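Local structure of phospholipase C-beta (PLC-beta) (Sepia officinalis, 3QR0) at residues N244-D256 and L270-Y283. The protein is a multidomain phosphoinositide-specific phospholipase C of the beta type that joins PH, EF-hand-like, TIM-barrel and C2 modules and carries a bound calcium ion. Residues are numbered along the deposited sequence; the frame is centred on the assembly and turned at random.
Sequences NITTVMFRDFLND and LYTDAQCEALINDY
Helices 247-256 and 273-283 pack nearly at right angles (104°) in the EF-hand-like region, with side chains of each set as knobs into holes of the other: Phe250 and Thr247 from the first helix, Cys276 from the second. Phe250 CG stands opposite the backbone N (chi1 -168°), which swings the ring into the hole formed by Cys276, Leu279, Ile280 and Tyr283; its CD2 lies 3.9 Å from Ile280 CG1, and CZ meets the edge of the Tyr283 ring. Phe305 of helix 299-307 stacks edge-to-face with Phe250, and Leu297 of strand 296-297 also touches the Phe250 side chain, extending the hydrophobic core. Cys276 drops among Thr247, Phe250, Arg251 and Leu254, its SG 3.6 Å from Arg251 CA. Arg251 NH1 makes a salt bridge to the syn side of Asp273 OD1 (2.9 Å), while NE and NH2 both grip Asp252 OD2, which holds the guanidinium between two carboxylates. The loop entering the second helix is fixed by Asn255, whose amide pairs with the backbone of Tyr271: OD1 accepts from N, and ND2 donates to O at a nearly straight 169°. Beside it, Leu254 CD1 sits over the centre of the Tyr271 ring, 3.8 Å from its centroid, in a CH-pi contact.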
loop_
_atom_site.group_PDB
_atom_site.type_symbol
_atom_site.label_atom_id
_atom_site.label_comp_id
_atom_site.label_asym_id
_atom_site.label_seq_id
_atom_site.Cartn_x
_atom_site.Cartn_y
_atom_site.Cartn_z
ATOM N N ASN A 244 -9.740 -37.848 12.514
ATOM C CA ASN A 244 -9.256 -36.507 12.819
ATOM C C ASN A 244 -7.797 -36.304 12.395
ATOM O O ASN A 244 -7.058 -37.267 12.186
ATOM C CB ASN A 244 -9.432 -36.196 14.308
ATOM C CG ASN A 244 -10.888 -35.962 14.692
ATOM O OD1 ASN A 244 -11.680 -35.445 13.903
ATOM N ND2 ASN A 244 -11.239 -36.331 15.914
ATOM N N ILE A 245 -7.403 -35.045 12.237
ATOM C CA ILE A 245 -6.017 -34.706 11.939
ATOM C C ILE A 245 -5.233 -34.824 13.242
ATOM O O ILE A 245 -5.500 -34.091 14.194
ATOM C CB ILE A 245 -5.884 -33.271 11.373
ATOM C CG1 ILE A 245 -6.625 -33.143 10.035
ATOM C CG2 ILE A 245 -4.420 -32.891 11.182
ATOM C CD1 ILE A 245 -6.690 -31.715 9.501
ATOM N N THR A 246 -4.291 -35.766 13.287
ATOM C CA THR A 246 -3.454 -35.969 14.471
ATOM C C THR A 246 -2.364 -34.894 14.560
ATOM O O THR A 246 -2.104 -34.182 13.589
ATOM C CB THR A 246 -2.787 -37.360 14.468
ATOM O OG1 THR A 246 -1.863 -37.454 13.376
ATOM C CG2 THR A 246 -3.837 -38.473 14.349
ATOM N N THR A 247 -1.736 -34.788 15.730
ATOM C CA THR A 247 -0.620 -33.863 15.949
ATOM C C THR A 247 0.473 -34.004 14.890
ATOM O O THR A 247 0.954 -33.010 14.351
ATOM C CB THR A 247 0.014 -34.077 17.338
ATOM O OG1 THR A 247 -0.959 -33.803 18.350
ATOM C CG2 THR A 247 1.227 -33.169 17.536
ATOM N N VAL A 248 0.842 -35.243 14.587
ATOM C CA VAL A 248 1.898 -35.524 13.614
ATOM C C VAL A 248 1.462 -35.147 12.194
ATOM O O VAL A 248 2.246 -34.573 11.436
ATOM C CB VAL A 248 2.337 -36.996 13.682
ATOM C CG1 VAL A 248 3.330 -37.321 12.580
ATOM C CG2 VAL A 248 2.957 -37.282 15.043
ATOM N N MET A 249 0.209 -35.442 11.850
ATOM C CA MET A 249 -0.346 -35.037 10.555
ATOM C C MET A 249 -0.384 -33.518 10.407
ATOM O O MET A 249 -0.118 -32.991 9.330
ATOM C CB MET A 249 -1.757 -35.595 10.362
ATOM C CG MET A 249 -1.820 -37.086 10.119
ATOM S SD MET A 249 -3.532 -37.666 10.175
ATOM C CE MET A 249 -3.259 -39.433 10.223
ATOM N N PHE A 250 -0.728 -32.818 11.485
ATOM C CA PHE A 250 -0.780 -31.364 11.459
ATOM C C PHE A 250 0.631 -30.784 11.320
ATOM O O PHE A 250 0.854 -29.856 10.542
ATOM C CB PHE A 250 -1.491 -30.828 12.715
ATOM C CG PHE A 250 -1.847 -29.363 12.646
ATOM C CD1 PHE A 250 -2.534 -28.842 11.551
ATOM C CD2 PHE A 250 -1.517 -28.506 13.690
ATOM C CE1 PHE A 250 -2.863 -27.493 11.492
ATOM C CE2 PHE A 250 -1.849 -27.158 13.641
ATOM C CZ PHE A 250 -2.519 -26.648 12.541
ATOM N N ARG A 251 1.578 -31.346 12.061
ATOM C CA ARG A 251 2.977 -30.928 11.993
ATOM C C ARG A 251 3.520 -31.024 10.565
ATOM O O ARG A 251 4.126 -30.086 10.054
ATOM C CB ARG A 251 3.819 -31.800 12.918
ATOM C CG ARG A 251 5.291 -31.390 13.020
ATOM C CD ARG A 251 6.118 -32.547 13.507
ATOM N NE ARG A 251 6.148 -33.617 12.519
ATOM C CZ ARG A 251 6.580 -34.852 12.743
ATOM N NH1 ARG A 251 7.035 -35.216 13.937
ATOM N NH2 ARG A 251 6.556 -35.736 11.758
ATOM N N ASP A 252 3.285 -32.163 9.924
ATOM C CA ASP A 252 3.736 -32.373 8.552
ATOM C C ASP A 252 3.020 -31.444 7.573
ATOM O O ASP A 252 3.637 -30.952 6.633
ATOM C CB ASP A 252 3.570 -33.841 8.152
ATOM C CG ASP A 252 4.529 -34.757 8.900
ATOM O OD1 ASP A 252 4.364 -35.991 8.822
ATOM O OD2 ASP A 252 5.455 -34.248 9.571
ATOM N N PHE A 253 1.735 -31.180 7.812
ATOM C CA PHE A 253 0.999 -30.188 7.029
ATOM C C PHE A 253 1.677 -28.815 7.123
ATOM O O PHE A 253 1.953 -28.180 6.107
ATOM C CB PHE A 253 -0.458 -30.114 7.504
ATOM C CG PHE A 253 -1.229 -28.943 6.966
ATOM C CD1 PHE A 253 -1.485 -28.821 5.611
ATOM C CD2 PHE A 253 -1.743 -27.983 7.826
ATOM C CE1 PHE A 253 -2.208 -27.748 5.124
ATOM C CE2 PHE A 253 -2.471 -26.913 7.341
ATOM C CZ PHE A 253 -2.706 -26.795 5.990
ATOM N N LEU A 254 1.960 -28.373 8.346
ATOM C CA LEU A 254 2.600 -27.075 8.560
ATOM C C LEU A 254 4.015 -27.014 7.981
ATOM O O LEU A 254 4.405 -25.993 7.407
ATOM C CB LEU A 254 2.631 -26.723 10.052
ATOM C CG LEU A 254 1.272 -26.488 10.722
ATOM C CD1 LEU A 254 1.434 -26.285 12.231
ATOM C CD2 LEU A 254 0.574 -25.314 10.105
ATOM N N ASN A 255 4.775 -28.098 8.131
ATOM C CA ASN A 255 6.174 -28.126 7.701
ATOM C C ASN A 255 6.382 -28.472 6.216
ATOM O O ASN A 255 7.432 -28.151 5.663
ATOM C CB ASN A 255 6.983 -29.099 8.571
ATOM C CG ASN A 255 7.167 -28.606 10.008
ATOM O OD1 ASN A 255 7.066 -27.411 10.293
ATOM N ND2 ASN A 255 7.452 -29.534 10.913
ATOM N N ASP A 256 5.406 -29.129 5.582
ATOM C CA ASP A 256 5.547 -29.577 4.185
ATOM C C ASP A 256 4.747 -28.712 3.221
ATOM O O ASP A 256 5.305 -28.169 2.273
ATOM C CB ASP A 256 5.119 -31.047 4.013
ATOM C CG ASP A 256 6.024 -32.025 4.762
ATOM O OD1 ASP A 256 7.231 -31.738 4.902
ATOM O OD2 ASP A 256 5.529 -33.093 5.196
ATOM N N LEU A 270 11.376 -25.417 12.235
ATOM C CA LEU A 270 10.207 -26.242 11.939
ATOM C C LEU A 270 9.307 -26.322 13.165
ATOM O O LEU A 270 9.788 -26.242 14.293
ATOM C CB LEU A 270 10.633 -27.660 11.546
ATOM C CG LEU A 270 11.368 -27.855 10.217
ATOM C CD1 LEU A 270 11.841 -29.295 10.100
ATOM C CD2 LEU A 270 10.480 -27.489 9.051
ATOM N N TYR A 271 8.006 -26.488 12.941
ATOM C CA TYR A 271 7.080 -26.804 14.027
ATOM C C TYR A 271 7.415 -28.170 14.639
ATOM O O TYR A 271 7.767 -29.111 13.920
ATOM C CB TYR A 271 5.629 -26.823 13.531
ATOM C CG TYR A 271 5.030 -25.465 13.270
ATOM C CD1 TYR A 271 5.050 -24.913 11.996
ATOM C CD2 TYR A 271 4.427 -24.735 14.293
ATOM C CE1 TYR A 271 4.493 -23.676 11.742
ATOM C CE2 TYR A 271 3.863 -23.483 14.049
ATOM C CZ TYR A 271 3.902 -22.963 12.770
ATOM O OH TYR A 271 3.353 -21.733 12.504
ATOM N N THR A 272 7.294 -28.266 15.959
ATOM C CA THR A 272 7.519 -29.514 16.684
ATOM C C THR A 272 6.191 -30.166 17.078
ATOM O O THR A 272 5.126 -29.549 16.958
ATOM C CB THR A 272 8.334 -29.266 17.967
ATOM O OG1 THR A 272 7.572 -28.456 18.873
ATOM C CG2 THR A 272 9.665 -28.572 17.649
ATOM N N ASP A 273 6.271 -31.407 17.563
ATOM C CA ASP A 273 5.112 -32.134 18.096
ATOM C C ASP A 273 4.431 -31.348 19.203
ATOM O O ASP A 273 3.220 -31.135 19.167
ATOM C CB ASP A 273 5.526 -33.491 18.684
ATOM C CG ASP A 273 5.882 -34.518 17.626
ATOM O OD1 ASP A 273 5.931 -34.160 16.434
ATOM O OD2 ASP A 273 6.118 -35.696 17.997
ATOM N N ALA A 274 5.226 -30.929 20.184
ATOM C CA ALA A 274 4.715 -30.241 21.371
ATOM C C ALA A 274 3.996 -28.938 21.018
ATOM O O ALA A 274 2.951 -28.634 21.589
ATOM C CB ALA A 274 5.849 -29.978 22.365
ATOM N N GLN A 275 4.554 -28.177 20.080
ATOM C CA GLN A 275 3.920 -26.946 19.605
ATOM C C GLN A 275 2.597 -27.224 18.898
ATOM O O GLN A 275 1.617 -26.511 19.108
ATOM C CB GLN A 275 4.837 -26.188 18.649
ATOM C CG GLN A 275 6.080 -25.599 19.299
ATOM C CD GLN A 275 7.121 -25.160 18.279
ATOM O OE1 GLN A 275 6.925 -25.294 17.069
ATOM N NE2 GLN A 275 8.237 -24.625 18.768
ATOM N N CYS A 276 2.579 -28.256 18.057
ATOM C CA CYS A 276 1.380 -28.612 17.295
ATOM C C CYS A 276 0.260 -29.166 18.175
ATOM O O CYS A 276 -0.907 -28.835 17.968
ATOM C CB CYS A 276 1.729 -29.591 16.174
ATOM S SG CYS A 276 2.650 -28.793 14.849
ATOM N N GLU A 277 0.608 -29.992 19.159
ATOM C CA GLU A 277 -0.370 -30.442 20.148
ATOM C C GLU A 277 -0.993 -29.240 20.856
ATOM O O GLU A 277 -2.202 -29.210 21.084
ATOM C CB GLU A 277 0.277 -31.374 21.177
ATOM C CG GLU A 277 -0.710 -31.974 22.171
ATOM C CD GLU A 277 -0.031 -32.859 23.196
ATOM O OE1 GLU A 277 0.214 -34.042 22.893
ATOM O OE2 GLU A 277 0.253 -32.371 24.309
ATOM N N ALA A 278 -0.163 -28.250 21.179
ATOM C CA ALA A 278 -0.612 -27.047 21.881
ATOM C C ALA A 278 -1.495 -26.179 20.990
ATOM O O ALA A 278 -2.518 -25.667 21.443
ATOM C CB ALA A 278 0.587 -26.247 22.382
ATOM N N LEU A 279 -1.102 -26.004 19.732
ATOM C CA LEU A 279 -1.930 -25.267 18.773
ATOM C C LEU A 279 -3.283 -25.947 18.559
ATOM O O LEU A 279 -4.325 -25.275 18.501
ATOM C CB LEU A 279 -1.214 -25.120 17.425
ATOM C CG LEU A 279 0.001 -24.186 17.392
ATOM C CD1 LEU A 279 0.675 -24.264 16.028
ATOM C CD2 LEU A 279 -0.374 -22.752 17.718
ATOM N N ILE A 280 -3.266 -27.272 18.433
ATOM C CA ILE A 280 -4.504 -28.035 18.265
ATOM C C ILE A 280 -5.448 -27.782 19.450
ATOM O O ILE A 280 -6.638 -27.532 19.254
ATOM C CB ILE A 280 -4.226 -29.547 18.085
ATOM C CG1 ILE A 280 -3.624 -29.804 16.702
ATOM C CG2 ILE A 280 -5.508 -30.367 18.256
ATOM C CD1 ILE A 280 -3.092 -31.205 16.503
ATOM N N ASN A 281 -4.905 -27.823 20.668
ATOM C CA ASN A 281 -5.682 -27.510 21.868
ATOM C C ASN A 281 -6.299 -26.113 21.811
ATOM O O ASN A 281 -7.444 -25.931 22.218
ATOM C CB ASN A 281 -4.837 -27.639 23.141
ATOM C CG ASN A 281 -5.635 -27.321 24.397
ATOM O OD1 ASN A 281 -6.560 -28.054 24.760
ATOM N ND2 ASN A 281 -5.302 -26.214 25.050
ATOM N N ASP A 282 -5.539 -25.139 21.315
ATOM C CA ASP A 282 -6.040 -23.776 21.147
ATOM C C ASP A 282 -7.265 -23.746 20.247
ATOM O O ASP A 282 -8.283 -23.175 20.605
ATOM C CB ASP A 282 -4.970 -22.849 20.547
ATOM C CG ASP A 282 -3.875 -22.480 21.540
ATOM O OD1 ASP A 282 -4.132 -22.504 22.764
ATOM O OD2 ASP A 282 -2.751 -22.150 21.087
ATOM N N TYR A 283 -7.159 -24.368 19.077
ATOM C CA TYR A 283 -8.210 -24.274 18.066
ATOM C C TYR A 283 -9.418 -25.114 18.471
ATOM O O TYR A 283 -10.560 -24.675 18.328
ATOM C CB TYR A 283 -7.691 -24.689 16.681
ATOM C CG TYR A 283 -6.374 -24.036 16.278
ATOM C CD1 TYR A 283 -6.126 -22.693 16.543
ATOM C CD2 TYR A 283 -5.385 -24.762 15.622
ATOM C CE1 TYR A 283 -4.925 -22.092 16.173
ATOM C CE2 TYR A 283 -4.176 -24.171 15.254
ATOM C CZ TYR A 283 -3.957 -22.833 15.531
ATOM O OH TYR A 283 -2.766 -22.235 15.171
HETATM O O HOH W 1 -0.303 -35.047 20.626
#